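Long-range contacts in 4-hydroxy-tetrahydrodipicolinate synthase (Methanocaldococcus jannaschii DSM 2661, PDB 2YXG), which probably catalyses the condensation of pyruvate with aspartate semialdehyde to 4-hydroxy-tetrahydrodipicolinate, a step on the diaminopimelate route to lysine: residues L131-S136 and E162-L167; A139-P144 and L167-E172. All blocks are in the same frame, centred on the assembly; numbering follows the deposited sequence.

Contact 1 (L131-S136 and E162-L167)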
loop_
_atom_site.group_PDB
_atom_site.type_symbol
_atom_site.label_atom_id
_atom_site.label_comp_id
_atom_site.label_asym_id
_atom_site.label_seq_id
_atom_site.Cartn_x
_atom_site.Cartn_y
_atom_site.Cartn_z
ATOM N N LEU A 131 5.422 4.223 -24.312
ATOM C CA LEU A 131 5.824 4.360 -22.924
ATOM C C LEU A 131 5.249 3.195 -22.111
ATOM O O LEU A 131 4.097 2.862 -22.289
ATOM C CB LEU A 131 5.316 5.678 -22.352
ATOM C CG LEU A 131 5.815 6.992 -23.029
ATOM C CD1 LEU A 131 5.216 8.218 -22.362
ATOM C CD2 LEU A 131 7.308 7.091 -22.983
ATOM N N TYR A 132 6.045 2.538 -21.276
ATOM C CA TYR A 132 5.506 1.423 -20.469
ATOM C C TYR A 132 5.568 1.793 -18.981
ATOM O O TYR A 132 6.640 2.061 -18.446
ATOM C CB TYR A 132 6.288 0.160 -20.764
ATOM C CG TYR A 132 5.916 -1.069 -19.950
ATOM C CD1 TYR A 132 4.650 -1.202 -19.346
ATOM C CD2 TYR A 132 6.814 -2.127 -19.831
ATOM C CE1 TYR A 132 4.322 -2.319 -18.603
ATOM C CE2 TYR A 132 6.483 -3.271 -19.115
ATOM C CZ TYR A 132 5.240 -3.360 -18.507
ATOM O OH TYR A 132 4.893 -4.499 -17.806
ATOM N N ASN A 133 4.404 1.864 -18.348
ATOM C CA ASN A 133 4.303 2.186 -16.948
ATOM C C ASN A 133 3.827 0.940 -16.185
ATOM O O ASN A 133 2.799 0.349 -16.516
ATOM C CB ASN A 133 3.302 3.367 -16.737
ATOM C CG ASN A 133 3.157 3.784 -15.262
ATOM O OD1 ASN A 133 4.165 4.039 -14.559
ATOM N ND2 ASN A 133 1.909 3.900 -14.806
ATOM N N VAL A 134 4.575 0.534 -15.165
ATOM C CA VAL A 134 4.166 -0.665 -14.357
ATOM C C VAL A 134 4.690 -0.488 -12.962
ATOM O O VAL A 134 5.675 -1.101 -12.568
ATOM C CB VAL A 134 4.613 -2.034 -15.036
ATOM C CG1 VAL A 134 6.152 -2.058 -15.278
ATOM C CG2 VAL A 134 4.117 -3.281 -14.272
ATOM N N PRO A 135 4.059 0.392 -12.207
ATOM C CA PRO A 135 4.565 0.748 -10.883
ATOM C C PRO A 135 4.828 -0.448 -9.944
ATOM O O PRO A 135 5.661 -0.330 -9.042
ATOM C CB PRO A 135 3.459 1.624 -10.284
ATOM C CG PRO A 135 2.442 1.803 -11.329
ATOM C CD PRO A 135 2.797 1.062 -12.556
ATOM N N SER A 136 4.114 -1.570 -10.108
ATOM C CA SER A 136 4.288 -2.677 -9.180
ATOM C C SER A 136 5.691 -3.299 -9.363
ATOM O O SER A 136 6.217 -3.960 -8.452
ATOM C CB SER A 136 3.185 -3.725 -9.389
ATOM O OG SER A 136 3.291 -4.273 -10.684
ATOM N N GLU A 162 -0.279 0.715 -20.331
ATOM C CA GLU A 162 -0.647 1.071 -18.944
ATOM C C GLU A 162 -0.854 -0.144 -18.086
ATOM O O GLU A 162 -1.873 -0.826 -18.250
ATOM C CB GLU A 162 -1.876 2.012 -18.914
ATOM C CG GLU A 162 -2.198 2.632 -17.508
ATOM C CD GLU A 162 -0.965 3.259 -16.799
ATOM O OE1 GLU A 162 -0.793 4.489 -16.957
ATOM O OE2 GLU A 162 -0.185 2.542 -16.105
ATOM N N ALA A 163 0.120 -0.473 -17.226
ATOM C CA ALA A 163 -0.072 -1.612 -16.264
ATOM C C ALA A 163 -0.487 -1.243 -14.834
ATOM O O ALA A 163 -0.544 -2.126 -13.977
ATOM C CB ALA A 163 1.176 -2.530 -16.181
ATOM N N ASN A 164 -0.663 0.040 -14.563
ATOM C CA ASN A 164 -1.201 0.556 -13.305
ATOM C C ASN A 164 -2.653 0.128 -13.329
ATOM O O ASN A 164 -3.369 0.498 -14.251
ATOM C CB ASN A 164 -1.090 2.109 -13.250
ATOM C CG ASN A 164 -1.600 2.723 -11.928
ATOM O OD1 ASN A 164 -2.459 2.175 -11.227
ATOM N ND2 ASN A 164 -1.084 3.878 -11.605
ATOM N N PRO A 165 -3.088 -0.659 -12.306
ATOM C CA PRO A 165 -4.437 -1.235 -12.217
ATOM C C PRO A 165 -5.497 -0.219 -11.727
ATOM O O PRO A 165 -6.695 -0.529 -11.694
ATOM C CB PRO A 165 -4.238 -2.388 -11.215
ATOM C CG PRO A 165 -3.266 -1.818 -10.237
ATOM C CD PRO A 165 -2.267 -1.022 -11.127
ATOM N N ASN A 166 -5.076 0.984 -11.357
ATOM C CA ASN A 166 -6.031 2.057 -11.069
ATOM C C ASN A 166 -6.499 2.682 -12.378
ATOM O O ASN A 166 -5.807 3.542 -12.961
ATOM C CB ASN A 166 -5.433 3.118 -10.138
ATOM C CG ASN A 166 -6.322 4.377 -10.004
ATOM O OD1 ASN A 166 -7.423 4.502 -10.592
ATOM N ND2 ASN A 166 -5.822 5.332 -9.240
ATOM N N LEU A 167 -7.700 2.278 -12.807
ATOM C CA LEU A 167 -8.183 2.601 -14.141
ATOM C C LEU A 167 -8.643 4.003 -14.292
ATOM O O LEU A 167 -8.916 4.457 -15.394
ATOM C CB LEU A 167 -9.278 1.650 -14.596
ATOM C CG LEU A 167 -8.793 0.200 -14.772
ATOM C CD1 LEU A 167 -9.861 -0.662 -15.514
ATOM C CD2 LEU A 167 -7.407 0.095 -15.407
HETATM O O HOH W 1 1.424 -1.701 -11.458
#
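N133 and E162 pair where the parallel strands 129-133 and 157-162, neighbours in the TIM (beta/alpha)8 barrel, end at its C-terminal rim. A163 N donates to N133 O at 2.9 Å, meeting the carbonyl almost head-on (C=O...N 168°). The tight part is polar and buried. The side chains of N133 and E162 lie alongside each other on one face of the sheet, with amide and carboxylate planes 88° apart. N133 ND2 gives E162 OE2 a 2.8 Å bond on its syn lone pair. A bend in the E162 chain (chi2 49°) brings this oxygen back to its own backbone, where N164 N donates to its anti side at 3.0 Å, tilted out of the carboxylate plane. Two donors thus grip OE2, and L142 N, bonded to N133 OD1, steadies the neighbouring amide. With an alanine in place of E162, N133 ND2 and N164 N are likely to lose the acceptor they share, and the backbone after the strand its tie to the N133 amide.

On the side of Y132, just past the strand ends, A163 CB rests on V134 CG2 at 3.6 Å and lies at the ring edge of Y132, 4.0 Å from CE1. Y132 is the predicted proton donor/acceptor, close to K161, the predicted Schiff-base lysine.

Toward solvent the contact is looser. The P135 ring and N164 cross at about a right angle, and N164 OD1 accepts from N166 N in an Asx turn. Near exposed S136 a water bridges the segments, accepting from S136 N at 3.0 Å and donating to A163 O at 3.2 Å.

Contact 2 (A139-P144 and L167-E172)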
loop_
_atom_site.group_PDB
_atom_site.type_symbol
_atom_site.label_atom_id
_atom_site.label_comp_id
_atom_site.label_asym_id
_atom_site.label_seq_id
_atom_site.Cartn_x
_atom_site.Cartn_y
_atom_site.Cartn_z
ATOM N N ALA A 139 8.570 0.719 -8.962
ATOM C CA ALA A 139 8.528 1.618 -7.781
ATOM C C ALA A 139 8.182 3.081 -8.180
ATOM O O ALA A 139 8.204 3.984 -7.342
ATOM C CB ALA A 139 9.870 1.583 -6.994
ATOM N N VAL A 140 7.876 3.311 -9.464
ATOM C CA VAL A 140 7.503 4.638 -9.892
ATOM C C VAL A 140 6.207 4.612 -10.745
ATOM O O VAL A 140 5.895 3.630 -11.436
ATOM C CB VAL A 140 8.719 5.298 -10.564
ATOM C CG1 VAL A 140 8.943 4.767 -12.014
ATOM C CG2 VAL A 140 8.621 6.794 -10.481
ATOM N N ASN A 141 5.430 5.668 -10.658
ATOM C CA ASN A 141 4.252 5.810 -11.472
ATOM C C ASN A 141 4.413 7.010 -12.400
ATOM O O ASN A 141 4.592 8.125 -11.933
ATOM C CB ASN A 141 2.995 5.965 -10.602
ATOM C CG ASN A 141 1.689 6.053 -11.460
ATOM O OD1 ASN A 141 1.485 5.234 -12.369
ATOM N ND2 ASN A 141 0.840 7.087 -11.204
ATOM N N LEU A 142 4.385 6.777 -13.696
ATOM C CA LEU A 142 4.396 7.867 -14.662
ATOM C C LEU A 142 3.009 8.525 -14.708
ATOM O O LEU A 142 2.034 7.905 -15.122
ATOM C CB LEU A 142 4.722 7.331 -16.045
ATOM C CG LEU A 142 4.708 8.298 -17.257
ATOM C CD1 LEU A 142 5.845 9.397 -17.160
ATOM C CD2 LEU A 142 4.846 7.505 -18.487
ATOM N N GLU A 143 2.933 9.777 -14.299
ATOM C CA GLU A 143 1.663 10.460 -14.132
ATOM C C GLU A 143 1.150 10.944 -15.459
ATOM O O GLU A 143 1.958 11.322 -16.315
ATOM C CB GLU A 143 1.810 11.636 -13.170
ATOM C CG GLU A 143 2.103 11.096 -11.803
ATOM C CD GLU A 143 2.418 12.164 -10.753
ATOM O OE1 GLU A 143 2.217 13.375 -11.002
ATOM O OE2 GLU A 143 2.841 11.780 -9.655
ATOM N N PRO A 144 -0.204 10.960 -15.619
ATOM C CA PRO A 144 -0.788 11.477 -16.871
ATOM C C PRO A 144 -0.330 12.927 -17.187
ATOM O O PRO A 144 -0.139 13.257 -18.364
ATOM C CB PRO A 144 -2.322 11.336 -16.652
ATOM C CG PRO A 144 -2.446 10.216 -15.563
ATOM C CD PRO A 144 -1.228 10.490 -14.657
ATOM N N LEU A 167 -7.700 2.278 -12.807
ATOM C CA LEU A 167 -8.183 2.601 -14.141
ATOM C C LEU A 167 -8.643 4.003 -14.292
ATOM O O LEU A 167 -8.916 4.457 -15.394
ATOM C CB LEU A 167 -9.278 1.650 -14.596
ATOM C CG LEU A 167 -8.793 0.200 -14.772
ATOM C CD1 LEU A 167 -9.861 -0.662 -15.514
ATOM C CD2 LEU A 167 -7.407 0.095 -15.407
ATOM N N SER A 168 -8.715 4.751 -13.218
ATOM C CA SER A 168 -8.932 6.176 -13.496
ATOM C C SER A 168 -7.672 6.861 -13.979
ATOM O O SER A 168 -7.776 7.929 -14.567
ATOM C CB SER A 168 -9.587 6.942 -12.362
ATOM O OG SER A 168 -8.684 7.049 -11.359
ATOM N N GLN A 169 -6.505 6.245 -13.753
ATOM C CA GLN A 169 -5.341 6.717 -14.483
ATOM C C GLN A 169 -5.545 6.546 -16.002
ATOM O O GLN A 169 -5.123 7.404 -16.781
ATOM C CB GLN A 169 -4.014 6.113 -14.020
ATOM C CG GLN A 169 -2.834 6.627 -14.850
ATOM C CD GLN A 169 -1.528 6.538 -14.129
ATOM O OE1 GLN A 169 -0.577 5.877 -14.595
ATOM N NE2 GLN A 169 -1.435 7.226 -12.997
ATOM N N VAL A 170 -6.188 5.454 -16.401
ATOM C CA VAL A 170 -6.523 5.244 -17.786
ATOM C C VAL A 170 -7.542 6.306 -18.283
ATOM O O VAL A 170 -7.411 6.823 -19.409
ATOM C CB VAL A 170 -6.983 3.763 -18.092
ATOM C CG1 VAL A 170 -7.787 3.677 -19.415
ATOM C CG2 VAL A 170 -5.762 2.770 -18.071
ATOM N N SER A 171 -8.525 6.696 -17.462
ATOM C CA SER A 171 -9.395 7.688 -18.040
ATOM C C SER A 171 -8.814 9.070 -18.047
ATOM O O SER A 171 -9.164 9.856 -18.887
ATOM C CB SER A 171 -10.881 7.613 -17.631
ATOM O OG SER A 171 -11.068 7.225 -16.342
ATOM N N GLU A 172 -7.886 9.346 -17.142
ATOM C CA GLU A 172 -7.120 10.596 -17.181
ATOM C C GLU A 172 -6.277 10.687 -18.433
ATOM O O GLU A 172 -6.224 11.760 -19.035
ATOM C CB GLU A 172 -6.282 10.791 -15.912
ATOM C CG GLU A 172 -7.214 10.711 -14.652
ATOM C CD GLU A 172 -6.547 10.386 -13.292
ATOM O OE1 GLU A 172 -5.278 10.318 -13.155
ATOM O OE2 GLU A 172 -7.340 10.186 -12.330
#
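P144 and E172 bring the two backbones nearest, their CA atoms 6.4 Å apart; the loop, extended from V140 to E143, diverges from helix 168-177 toward A139, and E143 is the N-cap of the helix that P144 begins. The P144 ring fills the narrow end of the contact. Its CG lies 3.7 Å from Q169 CG and 3.9 Å from E172 CB, one turn apart along the helix, so the ring sits against both side chains. The carboxylate of E172 turns to the second subunit, where E172 OE2 forms a salt bridge with K239 of that subunit.

Farther along the loop, Q169 bridges the widening gap. Its CG stands anti to the backbone N (chi1 179°) and the rest of the chain is extended, bringing its amide up to that of N141 from the opposite direction. The two amide planes are nearly coplanar, 18° apart. N141 OD1 accepts from N133 ND2 and N164 ND2, which fixes how the N141 amide is turned. The modelled turn of the Q169 amide is doubtful, since it sets N141 ND2 2.9 Å from Q169 NE2 and N141 OD1 3.1 Å from Q169 OE1; turned over, the amide may make hydrogen bonds at both places.

Around this pair, Q111 of helix 111-124 holds the loop backbone through N141 O and E143 N, and L142 packs on L131 of strand 129-133. V170, on the side of the helix turned from the loop, packs on I192 of helix 189-194. The contact therefore ties the start of helix 144-153 to the beginning of helix 168-177, next to the strands 129-133 and 157-162 that precede these helices.

Overall arrangement
The centres of the two contacts are about 7 Å apart, on the same side of the chain's centre. Along the chain their segments alternate, 131-136, 139-144, 162-167 and 167-172, with L167 belonging to both. Contact 1 joins the ends of strands 129-133 and 157-162; contact 2 joins the loop before helix 144-153 to helix 168-177. Together they knit two successive strand-to-helix connections of the barrel from its rim outward. The inner end lies at the predicted catalytic tyrosine; the outer end reaches the second subunit, where L167 packs on its counterpart, placing this region between active site and a tetramer interface.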